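UTP--glucose-1-phosphate uridylyltransferase (PDB 6KNL) catalyses the transfer of a uridylyl group from UTP to alpha-D-glucose 1-phosphate, giving UDP-glucose and diphosphate. Local coordinates at residues A5-A10 against I51-H56; P24-T29 against A60-Y65; L133-S138 against Q252-D257; I158-V163 against V246-M251; V211-I216 against A238-T243. The protein carries 1 engineered substitution. All blocks are in the same frame, centred on the assembly; numbering follows the deposited sequence.

Interaction 1 of 5, residues A5-A10 against I51-H56; sequences AVLPVA and IILVTH. With URI (uridine), chain C.
Val54 O takes the N-H of Val9 at 2.8 Å (N-H...O 164°), almost in line with its C=O, while Val9 CG2 presses on the same oxygen at 3.1 Å. Three more bonds zip the parallel strands 5-8 and 51-55 together: Ile52 N to Ala5 O, Leu7 N to Ile52 O, and Val54 N to Leu7 O. On one face Val6 CG1 meets Val54 CG2 at 3.7 Å. On the other, Leu7 CG fits between Ile51 CG2 and Leu53 CD2, under helix 35-45. Chi1 of -69° sets Val9 CG1 opposite the carbonyl carbon and leaves CG2 between backbone N and C, where it reaches Thr55 CB at 3.7 Å. Ala10 CB lies 3.6 Å from Thr55 O and 3.9 Å from C5 of uridine. His56 CB packs on Ala10 O at 3.3 Å; its NE2 is hydrogen-bonded to Glu71 of the second subunit. A parallel strand pair, the first strand running into the nucleotide-binding loop, is characteristic of the Rossmann-like GT-A fold; here Pro8 and Ala10 belong to the UTP site.

Interaction 2 of 5, residues P24-T29 against A60-Y65; sequences PKEMVT and ASIENY. With URI (uridine), chain C.
The 3-10 turn 25-27, closed by Met27 N to Pro24 O at 2.9 Å, faces one side of helix 60-65, with Met27 and Ile62 CA atoms 6.7 Å apart. No hydrogen bond joins them. Ser61 OG touches Pro24 CD at 3.1 Å and Met27 CG at 3.4 Å. Ile62 CD1 lies across Glu26, 3.6 Å from CB and 3.5 Å from OE1, and touches Pro24 CB. Met27, bent at chi2 and chi3 (-58° and -66°), folds its sulfur against Ile62 CG1 and brings CE to 4.0 Å from Tyr65 CD1; the sulfur stands obliquely to that ring, a Met-aromatic contact. Tyr65 OH is bonded to Glu37, and its ring makes a cation-pi contact with Lys21 of the second subunit. Toward the nucleotide, Lys25 NZ makes a weak hydrogen bond to uridine O3' at 3.2 Å and a salt bridge with OE2 of Glu26; OE1 of the same carboxylate pairs with Lys59. A lysine-bearing loop packed on a helix thus borders the UTP and UDP-glucose site.

Interaction 3 of 5, residues L133-S138 against Q252-D257; sequences LVKDGS and QGQTFD
Leu133 and Phe256 pair through both backbone groups: Leu133 N gives to Phe256 O at 2.8 Å, nearly straight at 172° and in the carbonyl plane, and Phe256 N gives back to Leu133 O at 2.9 Å. Lys135 and Gln254 repeat the exchange, with Lys135 N to Gln254 O at 2.9 Å (179°) and Gln254 N to Lys135 O at 3.1 Å. Between these two hydrogen-bonded pairs of an antiparallel two-stranded pairing, Val134 and Thr255 form the non-hydrogen-bonded one. Leu133 O also receives the CA-H of Thr255 at 3.2 Å. Asp142 takes the backbone N atoms of Gln252 and Gly253 with its carboxylate, Asp257 OD2 forms a salt bridge with Arg15, and Thr255 OG1 probably bonds to Glu161, although that distance is doubtfully short. Lys135 and Gln254 run side by side, the lysine amine having Glu274 as a long, weak ionic partner. The Phe256 ring receives Lys135 CB at its edge, in plane, 4.0 Å from CE1; Phe256 CG, set opposite its carbonyl carbon (chi1 -52°), swings the ring to that side. Helix 261-274 covers the Leu133, Lys135 and Phe256 face, helix 35-45 also touches Leu133, and Val134 lies against helix 142-153 on the other face.

Interaction 4 of 5, residues I158-V163 against V246-M251; sequences IMVEAV and VEAYRM
The Tyr249 ring meets Met159 CG at its edge, near the ring plane, 4.1 Å from CD2, while helix 142-153 packs against the tyrosine through Arg145 and Met146 and Asp142 takes its hydroxyl. The Arg250 guanidinium is approached obliquely by Ala162 CB, 3.9 Å from NH2, and its NH1 is held by the Pro180 carbonyl. Extension of the arginine from CG to NE carries the group along the strand to that methyl. The two strands pair in parallel, strongly twisted, at 46°: Ile158 N bonds to Glu247 O, Tyr249 N to Ile158 O, Val160 N to Tyr249 O at 2.8 Å, and Met251 N to Val160 O at 3.1 Å (165°). The Tyr249 donor sits well above the Ile158 carbonyl plane, by 48°, whereas Met251 approaches almost straight on. Met159 and Met251 cross at about a right angle, SD to SD 4.0 Å, and Met251 SD also touches Glu161 CB. On the opposite face Val160 CG1 rests on Ala248 CB at 4.0 Å, and Ile158 CD1 on Val246 CG1. Strand 156-162 also pairs with 204-207, bearing Val206 of the UDP-glucose site; both pairings belong to the mixed sheet of the GT-A-type fold.

Interaction 5 of 5, residues V211-I216 against A238-T243; sequences VLPAKI and AMLQDT
Apolar packing dominates, and Leu240 is its hub. Its CD2 methyl stands 4.1 Å from both Pro213 CD and Ile216 CD1, so one branch of the leucine touches the proline ring and the isoleucine tip. The Pro213 ring, by CD and CG, and the Leu240 methyl CD2 reach toward each other, whereas Ile216 crosses Leu240 at about a right angle. The leucine holds CG anti to its amide nitrogen (chi1 177°), which sends both methyls off the helix toward 211-216. Ile216 likewise has CG1 opposite its own N (chi1 -156°), and chi2 then turns CD1 to the leucine. A looser apolar touch comes from the aliphatic run of Lys215, whose CD is 4.4 Å from Leu240 CD1.

Polar contacts between the two segments are slight. Lys215 NZ passes Thr243 OG1 at 4.3 Å without a bond and instead forms a salt bridge with Asp244. Backbone bonding is local: Ile216 N to Pro213 O at 3.0 Å closes the turn leading into helix 216-220, and Thr243 N bonds to Leu240 O at 3.0 Å. The arrangement is plain helix-against-turn packing, joining the turn after strand 209-212 to the region of helix 233-240, away from the nucleotide and sugar sites.

From the N terminus, interactions 1 and 2 come first and cross, their segments alternating as 5-10, 24-29, 51-56 and 60-65. They touch, Leu53 meeting Ile62, and both reach uridine, joining the parallel strand pair to the loop and helix beside it. Interaction 3 then closes the long excursion from 133-138 to 252-257. Within it lies interaction 4, and within that interaction 5, which closes the short loop from 211-216 to 238-243. Interaction 4 meets both: Val246 packs on Leu240 of interaction 5, and Met251 on Val134 of interaction 3. Interactions 1, 4 and 5 reach the same mixed sheet; interactions 2 and 5 have centres about 31 Å apart.

Interaction 1 of 5, residues A5-A10 against I51-H56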
# COMPACT_ATOMS: atom_id res chain seq x y z
N ALA A 5 8.26 4.34 -23.48
CA ALA A 5 7.95 5.33 -22.41
C ALA A 5 8.99 5.20 -21.31
O ALA A 5 9.31 4.06 -20.93
CB ALA A 5 6.56 5.10 -21.87
N VAL A 6 9.48 6.34 -20.81
CA VAL A 6 10.43 6.42 -19.66
C VAL A 6 9.61 6.75 -18.41
O VAL A 6 8.95 7.81 -18.45
CB VAL A 6 11.53 7.47 -19.90
CG1 VAL A 6 12.41 7.67 -18.68
CG2 VAL A 6 12.37 7.15 -21.12
N LEU A 7 9.58 5.87 -17.40
CA LEU A 7 8.99 6.23 -16.08
C LEU A 7 10.15 6.44 -15.13
O LEU A 7 10.87 5.50 -14.82
CB LEU A 7 8.05 5.17 -15.50
CG LEU A 7 7.17 4.33 -16.41
CD1 LEU A 7 5.95 3.86 -15.64
CD2 LEU A 7 6.73 5.03 -17.68
N PRO A 8 10.37 7.69 -14.67
CA PRO A 8 11.38 7.98 -13.66
C PRO A 8 10.81 7.64 -12.27
O PRO A 8 9.88 8.29 -11.83
CB PRO A 8 11.67 9.46 -13.89
CG PRO A 8 10.39 10.04 -14.42
CD PRO A 8 9.66 8.90 -15.10
N VAL A 9 11.38 6.63 -11.62
CA VAL A 9 10.85 6.02 -10.37
C VAL A 9 11.96 5.91 -9.31
O VAL A 9 11.78 5.16 -8.34
CB VAL A 9 10.21 4.65 -10.69
CG1 VAL A 9 8.95 4.82 -11.50
CG2 VAL A 9 11.16 3.69 -11.38
N ALA A 10 13.04 6.69 -9.47
CA ALA A 10 14.30 6.63 -8.69
C ALA A 10 14.22 7.49 -7.43
O ALA A 10 15.06 7.33 -6.54
CB ALA A 10 15.45 7.07 -9.56
N ILE A 51 8.44 -0.47 -21.58
CA ILE A 51 8.41 0.34 -20.32
C ILE A 51 9.84 0.46 -19.81
O ILE A 51 10.43 -0.56 -19.52
CB ILE A 51 7.48 -0.29 -19.27
CG1 ILE A 51 6.04 -0.41 -19.79
CG2 ILE A 51 7.53 0.49 -17.96
CD1 ILE A 51 5.30 0.92 -19.88
N ILE A 52 10.36 1.68 -19.72
CA ILE A 52 11.75 1.94 -19.23
C ILE A 52 11.67 2.58 -17.84
O ILE A 52 11.38 3.78 -17.75
CB ILE A 52 12.57 2.77 -20.24
CG1 ILE A 52 12.48 2.19 -21.65
CG2 ILE A 52 14.01 2.89 -19.77
CD1 ILE A 52 13.02 3.08 -22.74
N LEU A 53 11.88 1.77 -16.81
CA LEU A 53 11.97 2.22 -15.41
C LEU A 53 13.37 2.78 -15.21
O LEU A 53 14.35 2.02 -15.40
CB LEU A 53 11.70 1.04 -14.46
CG LEU A 53 10.35 0.34 -14.62
CD1 LEU A 53 10.25 -0.85 -13.69
CD2 LEU A 53 9.19 1.29 -14.38
N VAL A 54 13.48 4.08 -14.92
CA VAL A 54 14.72 4.67 -14.37
C VAL A 54 14.56 4.55 -12.86
O VAL A 54 13.66 5.21 -12.35
CB VAL A 54 14.92 6.14 -14.79
CG1 VAL A 54 16.17 6.72 -14.17
CG2 VAL A 54 14.94 6.29 -16.29
N THR A 55 15.34 3.71 -12.19
CA THR A 55 14.99 3.28 -10.82
C THR A 55 16.17 3.46 -9.86
O THR A 55 17.23 3.97 -10.28
CB THR A 55 14.39 1.87 -10.86
OG1 THR A 55 13.73 1.61 -9.62
CG2 THR A 55 15.44 0.83 -11.18
N HIS A 56 15.93 3.07 -8.61
CA HIS A 56 16.82 3.18 -7.44
C HIS A 56 16.96 1.78 -6.83
O HIS A 56 16.02 0.98 -7.00
CB HIS A 56 16.23 4.20 -6.46
CG HIS A 56 17.05 4.46 -5.24
ND1 HIS A 56 16.78 3.85 -4.02
CD2 HIS A 56 18.10 5.29 -5.03
CE1 HIS A 56 17.65 4.28 -3.12
NE2 HIS A 56 18.47 5.17 -3.72
N1 URI C . 12.47 11.41 -10.05
C2 URI C . 12.72 12.73 -9.71
N3 URI C . 14.05 13.06 -9.58
C4 URI C . 15.13 12.23 -9.75
C5 URI C . 14.79 10.88 -10.12
C6 URI C . 13.50 10.52 -10.25
O2 URI C . 11.84 13.56 -9.52
O4 URI C . 16.25 12.70 -9.58
C1' URI C . 11.05 11.03 -10.20
C2' URI C . 10.31 10.92 -8.86
C3' URI C . 8.88 11.25 -9.29
C4' URI C . 9.10 12.37 -10.32
O2' URI C . 10.41 9.63 -8.27
O3' URI C . 8.17 10.18 -9.89
O4' URI C . 10.39 12.05 -10.93
C5' URI C . 9.07 13.78 -9.73
O5' URI C . 9.71 14.75 -10.54

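Interaction 2 of 5, residues P24-T29 against A60-Y65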
# COMPACT_ATOMS: atom_id res chain seq x y z
N PRO A 24 8.58 1.20 -2.06
CA PRO A 24 8.53 2.37 -2.94
C PRO A 24 7.16 3.05 -2.94
O PRO A 24 6.17 2.37 -2.88
CB PRO A 24 8.81 1.76 -4.32
CG PRO A 24 9.55 0.48 -4.02
CD PRO A 24 8.83 -0.04 -2.80
N LYS A 25 7.13 4.38 -3.06
CA LYS A 25 5.87 5.17 -3.14
C LYS A 25 5.00 4.61 -4.27
O LYS A 25 3.77 4.74 -4.18
CB LYS A 25 6.15 6.66 -3.39
CG LYS A 25 6.75 6.99 -4.76
CD LYS A 25 7.69 8.20 -4.77
CE LYS A 25 8.29 8.50 -6.14
NZ LYS A 25 7.27 8.93 -7.12
N GLU A 26 5.63 4.02 -5.30
CA GLU A 26 4.98 3.57 -6.54
C GLU A 26 4.19 2.29 -6.27
O GLU A 26 3.34 1.95 -7.09
CB GLU A 26 6.00 3.27 -7.63
CG GLU A 26 6.67 4.51 -8.19
CD GLU A 26 7.95 4.92 -7.47
OE1 GLU A 26 8.32 4.25 -6.46
OE2 GLU A 26 8.56 5.91 -7.92
N MET A 27 4.49 1.62 -5.16
CA MET A 27 3.81 0.36 -4.75
C MET A 27 2.73 0.64 -3.69
O MET A 27 2.17 -0.33 -3.15
CB MET A 27 4.85 -0.62 -4.20
CG MET A 27 5.91 -0.99 -5.23
SD MET A 27 5.20 -1.72 -6.72
CE MET A 27 4.55 -3.24 -6.04
N VAL A 28 2.43 1.90 -3.41
CA VAL A 28 1.30 2.27 -2.51
C VAL A 28 -0.00 1.67 -3.07
O VAL A 28 -0.33 1.93 -4.26
CB VAL A 28 1.18 3.79 -2.33
CG1 VAL A 28 2.28 4.26 -1.41
N THR A 29 -0.71 0.90 -2.24
CA THR A 29 -2.03 0.31 -2.58
C THR A 29 -3.00 1.44 -2.93
O THR A 29 -3.12 2.37 -2.13
CB THR A 29 -2.60 -0.54 -1.45
OG1 THR A 29 -1.46 -1.20 -0.90
N ALA A 60 13.28 -2.72 -6.18
CA ALA A 60 13.15 -4.10 -6.69
C ALA A 60 11.66 -4.49 -6.78
O ALA A 60 11.28 -5.05 -7.80
CB ALA A 60 13.90 -5.07 -5.82
N SER A 61 10.86 -4.19 -5.77
CA SER A 61 9.43 -4.59 -5.71
C SER A 61 8.67 -4.08 -6.94
O SER A 61 7.77 -4.79 -7.41
CB SER A 61 8.81 -4.14 -4.42
OG SER A 61 8.66 -2.74 -4.41
N ILE A 62 9.01 -2.92 -7.50
CA ILE A 62 8.37 -2.43 -8.76
C ILE A 62 8.69 -3.43 -9.87
O ILE A 62 7.76 -3.83 -10.55
CB ILE A 62 8.83 -1.02 -9.17
CG1 ILE A 62 8.36 0.04 -8.17
CG2 ILE A 62 8.37 -0.70 -10.59
CD1 ILE A 62 8.96 1.42 -8.39
N GLU A 63 9.97 -3.76 -10.07
CA GLU A 63 10.43 -4.69 -11.12
C GLU A 63 9.81 -6.08 -10.90
O GLU A 63 9.42 -6.70 -11.92
CB GLU A 63 11.95 -4.82 -11.14
CG GLU A 63 12.63 -3.74 -11.95
CD GLU A 63 13.86 -3.17 -11.28
OE1 GLU A 63 13.74 -2.12 -10.59
OE2 GLU A 63 14.92 -3.78 -11.43
N ASN A 64 9.74 -6.53 -9.64
CA ASN A 64 9.21 -7.86 -9.23
C ASN A 64 7.72 -7.94 -9.58
O ASN A 64 7.23 -9.06 -9.82
CB ASN A 64 9.45 -8.14 -7.75
CG ASN A 64 10.90 -8.39 -7.45
OD1 ASN A 64 11.67 -8.71 -8.35
ND2 ASN A 64 11.29 -8.26 -6.19
N TYR A 65 7.02 -6.81 -9.61
CA TYR A 65 5.55 -6.74 -9.85
C TYR A 65 5.20 -7.10 -11.30
O TYR A 65 4.08 -7.60 -11.52
CB TYR A 65 5.01 -5.37 -9.48
CG TYR A 65 3.51 -5.30 -9.49
CD1 TYR A 65 2.76 -5.91 -8.49
CD2 TYR A 65 2.83 -4.69 -10.53
CE1 TYR A 65 1.38 -5.87 -8.50
CE2 TYR A 65 1.44 -4.63 -10.55
CZ TYR A 65 0.72 -5.22 -9.52
OH TYR A 65 -0.63 -5.17 -9.54
N1 URI C . 12.47 11.41 -10.05
C2 URI C . 12.72 12.73 -9.71
N3 URI C . 14.05 13.06 -9.58
C4 URI C . 15.13 12.23 -9.75
C5 URI C . 14.79 10.88 -10.12
C6 URI C . 13.50 10.52 -10.25
O2 URI C . 11.84 13.56 -9.52
O4 URI C . 16.25 12.70 -9.58
C1' URI C . 11.05 11.03 -10.20
C2' URI C . 10.31 10.92 -8.86
C3' URI C . 8.88 11.25 -9.29
C4' URI C . 9.10 12.37 -10.32
O2' URI C . 10.41 9.63 -8.27
O3' URI C . 8.17 10.18 -9.89
O4' URI C . 10.39 12.05 -10.93
C5' URI C . 9.07 13.78 -9.73
O5' URI C . 9.71 14.75 -10.54

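Interaction 3 of 5, residues L133-S138 against Q252-D257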
# COMPACT_ATOMS: atom_id res chain seq x y z
N LEU A 133 -1.65 9.88 -11.36
CA LEU A 133 -2.63 8.97 -12.01
C LEU A 133 -3.56 9.76 -12.93
O LEU A 133 -3.93 10.87 -12.55
CB LEU A 133 -3.46 8.27 -10.93
CG LEU A 133 -2.74 7.27 -10.03
CD1 LEU A 133 -3.74 6.25 -9.50
CD2 LEU A 133 -1.60 6.56 -10.75
N VAL A 134 -3.95 9.18 -14.06
CA VAL A 134 -4.85 9.81 -15.08
C VAL A 134 -6.06 8.90 -15.31
O VAL A 134 -5.86 7.76 -15.74
CB VAL A 134 -4.10 10.07 -16.40
CG1 VAL A 134 -4.98 10.77 -17.42
CG2 VAL A 134 -2.81 10.85 -16.17
N LYS A 135 -7.27 9.41 -15.07
CA LYS A 135 -8.54 8.67 -15.26
C LYS A 135 -9.28 9.24 -16.48
O LYS A 135 -9.38 10.48 -16.58
CB LYS A 135 -9.39 8.78 -14.00
CG LYS A 135 -9.96 7.47 -13.48
CD LYS A 135 -10.99 7.62 -12.38
CE LYS A 135 -12.36 8.01 -12.89
NZ LYS A 135 -12.71 9.43 -12.59
N ASP A 136 -9.79 8.37 -17.35
CA ASP A 136 -10.48 8.77 -18.61
C ASP A 136 -12.00 8.61 -18.42
O ASP A 136 -12.46 8.64 -17.26
CB ASP A 136 -9.87 7.99 -19.78
CG ASP A 136 -10.31 8.46 -21.16
OD1 ASP A 136 -11.41 8.06 -21.58
OD2 ASP A 136 -9.56 9.23 -21.78
N GLY A 137 -12.74 8.52 -19.53
CA GLY A 137 -14.18 8.20 -19.58
C GLY A 137 -14.54 7.46 -20.87
O GLY A 137 -15.03 6.32 -20.79
N SER A 138 -14.30 8.10 -22.02
CA SER A 138 -14.51 7.54 -23.38
C SER A 138 -13.37 6.58 -23.74
O SER A 138 -12.40 6.48 -22.97
CB SER A 138 -14.62 8.65 -24.39
OG SER A 138 -13.41 9.40 -24.42
N GLN A 252 -8.62 15.63 -21.46
CA GLN A 252 -10.10 15.44 -21.42
C GLN A 252 -10.48 14.80 -20.08
O GLN A 252 -11.57 15.10 -19.55
CB GLN A 252 -10.51 14.66 -22.68
CG GLN A 252 -11.70 13.72 -22.52
CD GLN A 252 -11.30 12.30 -22.20
OE1 GLN A 252 -10.38 11.75 -22.81
NE2 GLN A 252 -12.00 11.69 -21.26
N GLY A 253 -9.58 13.97 -19.52
CA GLY A 253 -9.77 13.27 -18.24
C GLY A 253 -9.27 14.10 -17.06
O GLY A 253 -9.07 15.30 -17.23
N GLN A 254 -9.02 13.44 -15.93
CA GLN A 254 -8.79 14.06 -14.59
C GLN A 254 -7.57 13.41 -13.95
O GLN A 254 -7.42 12.19 -14.13
CB GLN A 254 -10.08 13.87 -13.79
CG GLN A 254 -9.95 14.05 -12.28
CD GLN A 254 -11.28 13.81 -11.61
OE1 GLN A 254 -11.72 14.60 -10.76
NE2 GLN A 254 -11.95 12.74 -12.02
N THR A 255 -6.72 14.18 -13.24
CA THR A 255 -5.48 13.68 -12.56
C THR A 255 -5.70 13.47 -11.06
O THR A 255 -6.64 14.05 -10.50
CB THR A 255 -4.29 14.63 -12.75
OG1 THR A 255 -4.63 15.95 -12.35
CG2 THR A 255 -3.80 14.64 -14.17
N PHE A 256 -4.82 12.66 -10.46
CA PHE A 256 -4.66 12.45 -9.00
C PHE A 256 -3.18 12.34 -8.65
O PHE A 256 -2.46 11.54 -9.27
CB PHE A 256 -5.34 11.18 -8.50
CG PHE A 256 -6.77 11.08 -8.92
CD1 PHE A 256 -7.10 10.56 -10.16
CD2 PHE A 256 -7.78 11.58 -8.13
CE1 PHE A 256 -8.43 10.50 -10.56
CE2 PHE A 256 -9.11 11.50 -8.53
CZ PHE A 256 -9.42 10.97 -9.75
N ASP A 257 -2.76 13.12 -7.65
CA ASP A 257 -1.35 13.19 -7.20
C ASP A 257 -1.20 12.29 -5.97
O ASP A 257 -1.52 12.74 -4.84
CB ASP A 257 -0.95 14.65 -6.98
CG ASP A 257 0.48 14.81 -6.52
OD1 ASP A 257 1.26 13.87 -6.69
OD2 ASP A 257 0.79 15.90 -5.98

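Interaction 4 of 5, residues I158-V163 against V246-M251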
# COMPACT_ATOMS: atom_id res chain seq x y z
N ILE A 158 3.20 18.36 -24.42
CA ILE A 158 3.28 18.52 -22.94
C ILE A 158 1.86 18.54 -22.41
O ILE A 158 1.16 19.51 -22.67
CB ILE A 158 4.06 19.78 -22.59
CG1 ILE A 158 5.48 19.69 -23.15
CG2 ILE A 158 4.01 20.03 -21.08
CD1 ILE A 158 6.48 20.57 -22.47
N MET A 159 1.47 17.49 -21.70
CA MET A 159 0.08 17.35 -21.20
C MET A 159 -0.14 18.42 -20.13
O MET A 159 0.77 18.59 -19.27
CB MET A 159 -0.21 15.96 -20.63
CG MET A 159 -1.70 15.76 -20.34
SD MET A 159 -2.15 14.09 -19.88
CE MET A 159 -1.54 13.21 -21.31
N VAL A 160 -1.30 19.08 -20.21
CA VAL A 160 -1.69 20.19 -19.29
C VAL A 160 -3.16 20.03 -18.89
O VAL A 160 -3.92 19.35 -19.59
CB VAL A 160 -1.42 21.58 -19.90
CG1 VAL A 160 0.02 21.72 -20.38
CG2 VAL A 160 -2.40 21.91 -21.02
N GLU A 161 -3.51 20.66 -17.79
CA GLU A 161 -4.82 20.54 -17.10
C GLU A 161 -5.22 21.92 -16.60
O GLU A 161 -4.38 22.56 -15.93
CB GLU A 161 -4.70 19.57 -15.93
CG GLU A 161 -6.01 19.26 -15.24
CD GLU A 161 -5.88 18.09 -14.28
OE1 GLU A 161 -6.81 17.25 -14.23
OE2 GLU A 161 -4.82 18.00 -13.62
N ALA A 162 -6.42 22.38 -16.95
CA ALA A 162 -6.95 23.67 -16.45
C ALA A 162 -7.07 23.57 -14.93
O ALA A 162 -7.55 22.53 -14.45
CB ALA A 162 -8.26 23.98 -17.13
N VAL A 163 -6.57 24.57 -14.19
CA VAL A 163 -6.73 24.67 -12.71
C VAL A 163 -7.42 25.99 -12.36
O VAL A 163 -7.38 26.95 -13.13
CB VAL A 163 -5.40 24.53 -11.94
CG1 VAL A 163 -4.82 23.13 -12.06
CG2 VAL A 163 -4.37 25.58 -12.34
N VAL A 246 6.80 23.27 -29.94
CA VAL A 246 6.39 22.56 -28.70
C VAL A 246 4.95 22.97 -28.42
O VAL A 246 4.67 24.18 -28.42
CB VAL A 246 7.34 22.90 -27.54
CG1 VAL A 246 7.01 22.12 -26.27
CG2 VAL A 246 8.80 22.69 -27.92
N GLU A 247 4.07 21.99 -28.23
CA GLU A 247 2.62 22.21 -28.04
C GLU A 247 2.20 21.78 -26.64
O GLU A 247 2.74 20.79 -26.12
CB GLU A 247 1.82 21.39 -29.06
CG GLU A 247 2.08 21.80 -30.49
CD GLU A 247 1.12 21.17 -31.48
OE1 GLU A 247 0.79 19.99 -31.29
OE2 GLU A 247 0.69 21.87 -32.42
N ALA A 248 1.23 22.49 -26.08
CA ALA A 248 0.47 22.06 -24.89
C ALA A 248 -0.78 21.31 -25.36
O ALA A 248 -1.57 21.91 -26.10
CB ALA A 248 0.11 23.26 -24.06
N TYR A 249 -0.90 20.03 -24.97
CA TYR A 249 -2.10 19.19 -25.15
C TYR A 249 -2.94 19.24 -23.87
O TYR A 249 -2.44 18.83 -22.81
CB TYR A 249 -1.73 17.74 -25.47
CG TYR A 249 -2.91 16.80 -25.35
CD1 TYR A 249 -3.84 16.66 -26.36
CD2 TYR A 249 -3.14 16.10 -24.17
CE1 TYR A 249 -4.93 15.82 -26.24
CE2 TYR A 249 -4.24 15.28 -24.02
CZ TYR A 249 -5.14 15.13 -25.06
OH TYR A 249 -6.22 14.31 -24.90
N ARG A 250 -4.17 19.72 -23.98
CA ARG A 250 -5.11 19.86 -22.84
C ARG A 250 -5.90 18.56 -22.70
O ARG A 250 -6.63 18.19 -23.64
CB ARG A 250 -6.04 21.05 -23.03
CG ARG A 250 -7.13 21.19 -21.97
CD ARG A 250 -7.73 22.58 -21.95
NE ARG A 250 -8.78 22.68 -20.93
CZ ARG A 250 -9.90 23.39 -21.06
NH1 ARG A 250 -10.15 24.07 -22.17
NH2 ARG A 250 -10.79 23.40 -20.07
N MET A 251 -5.81 17.93 -21.54
CA MET A 251 -6.42 16.60 -21.31
C MET A 251 -7.93 16.72 -21.13
O MET A 251 -8.42 17.81 -20.72
CB MET A 251 -5.78 15.91 -20.10
CG MET A 251 -6.01 16.61 -18.79
SD MET A 251 -4.91 15.90 -17.55
CE MET A 251 -5.82 14.42 -17.11

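Interaction 5 of 5, residues V211-I216 against A238-T243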
# COMPACT_ATOMS: atom_id res chain seq x y z
N VAL A 211 5.53 13.75 -24.56
CA VAL A 211 6.01 13.03 -25.77
C VAL A 211 7.10 13.92 -26.36
O VAL A 211 6.80 15.08 -26.60
CB VAL A 211 4.88 12.75 -26.78
CG1 VAL A 211 5.35 11.89 -27.94
CG2 VAL A 211 3.70 12.09 -26.09
N LEU A 212 8.32 13.41 -26.48
CA LEU A 212 9.55 14.20 -26.74
C LEU A 212 10.36 13.50 -27.82
O LEU A 212 10.35 12.28 -27.89
CB LEU A 212 10.39 14.28 -25.47
CG LEU A 212 9.71 14.87 -24.24
CD1 LEU A 212 10.66 14.82 -23.05
CD2 LEU A 212 9.23 16.30 -24.48
N PRO A 213 11.08 14.25 -28.68
CA PRO A 213 12.03 13.65 -29.62
C PRO A 213 13.35 13.27 -28.93
O PRO A 213 13.69 13.90 -27.95
CB PRO A 213 12.24 14.77 -30.65
CG PRO A 213 12.09 16.03 -29.83
CD PRO A 213 11.03 15.72 -28.79
N ALA A 214 14.05 12.26 -29.45
CA ALA A 214 15.33 11.73 -28.92
C ALA A 214 16.33 12.87 -28.74
O ALA A 214 17.13 12.81 -27.80
CB ALA A 214 15.90 10.68 -29.85
N LYS A 215 16.30 13.84 -29.67
CA LYS A 215 17.09 15.10 -29.66
C LYS A 215 17.25 15.64 -28.23
O LYS A 215 18.34 16.16 -27.91
CB LYS A 215 16.39 16.14 -30.55
CG LYS A 215 17.29 17.12 -31.29
CD LYS A 215 16.54 18.20 -32.07
CE LYS A 215 15.58 17.66 -33.11
NZ LYS A 215 15.42 18.59 -34.25
N ILE A 216 16.19 15.54 -27.41
CA ILE A 216 16.11 16.03 -26.00
C ILE A 216 17.25 15.46 -25.16
O ILE A 216 17.69 16.13 -24.22
CB ILE A 216 14.74 15.69 -25.37
CG1 ILE A 216 14.38 16.64 -24.23
CG2 ILE A 216 14.67 14.24 -24.92
CD1 ILE A 216 13.94 18.01 -24.69
N ALA A 238 12.87 24.21 -22.99
CA ALA A 238 13.13 25.63 -23.35
C ALA A 238 14.12 25.66 -24.52
O ALA A 238 13.90 26.44 -25.45
CB ALA A 238 13.66 26.43 -22.18
N MET A 239 15.17 24.83 -24.45
CA MET A 239 16.27 24.77 -25.45
C MET A 239 15.75 24.15 -26.76
O MET A 239 16.25 24.52 -27.85
CB MET A 239 17.44 23.93 -24.93
CG MET A 239 18.40 24.69 -24.03
SD MET A 239 19.63 23.58 -23.27
CE MET A 239 21.11 24.58 -23.40
N LEU A 240 14.80 23.22 -26.66
CA LEU A 240 14.21 22.55 -27.84
C LEU A 240 13.41 23.59 -28.64
O LEU A 240 13.34 23.48 -29.87
CB LEU A 240 13.34 21.40 -27.33
CG LEU A 240 12.57 20.61 -28.39
CD1 LEU A 240 13.50 19.97 -29.40
CD2 LEU A 240 11.70 19.58 -27.70
N GLN A 241 12.88 24.59 -27.93
CA GLN A 241 12.13 25.74 -28.50
C GLN A 241 12.96 26.41 -29.61
O GLN A 241 12.36 26.87 -30.59
CB GLN A 241 11.72 26.70 -27.38
CG GLN A 241 10.40 27.42 -27.63
CD GLN A 241 9.19 26.55 -27.39
OE1 GLN A 241 8.95 26.08 -26.28
NE2 GLN A 241 8.39 26.37 -28.43
N ASP A 242 14.29 26.41 -29.48
CA ASP A 242 15.21 27.10 -30.43
C ASP A 242 15.14 26.45 -31.82
O ASP A 242 15.46 27.17 -32.78
CB ASP A 242 16.64 27.18 -29.87
CG ASP A 242 16.79 28.11 -28.67
OD1 ASP A 242 15.84 28.90 -28.39
OD2 ASP A 242 17.85 28.06 -28.01
N THR A 243 14.69 25.20 -31.99
CA THR A 243 14.63 24.56 -33.34
C THR A 243 13.30 23.87 -33.65
O THR A 243 13.05 23.62 -34.85
CB THR A 243 15.78 23.56 -33.56
OG1 THR A 243 15.70 22.52 -32.57
CG2 THR A 243 17.14 24.22 -33.54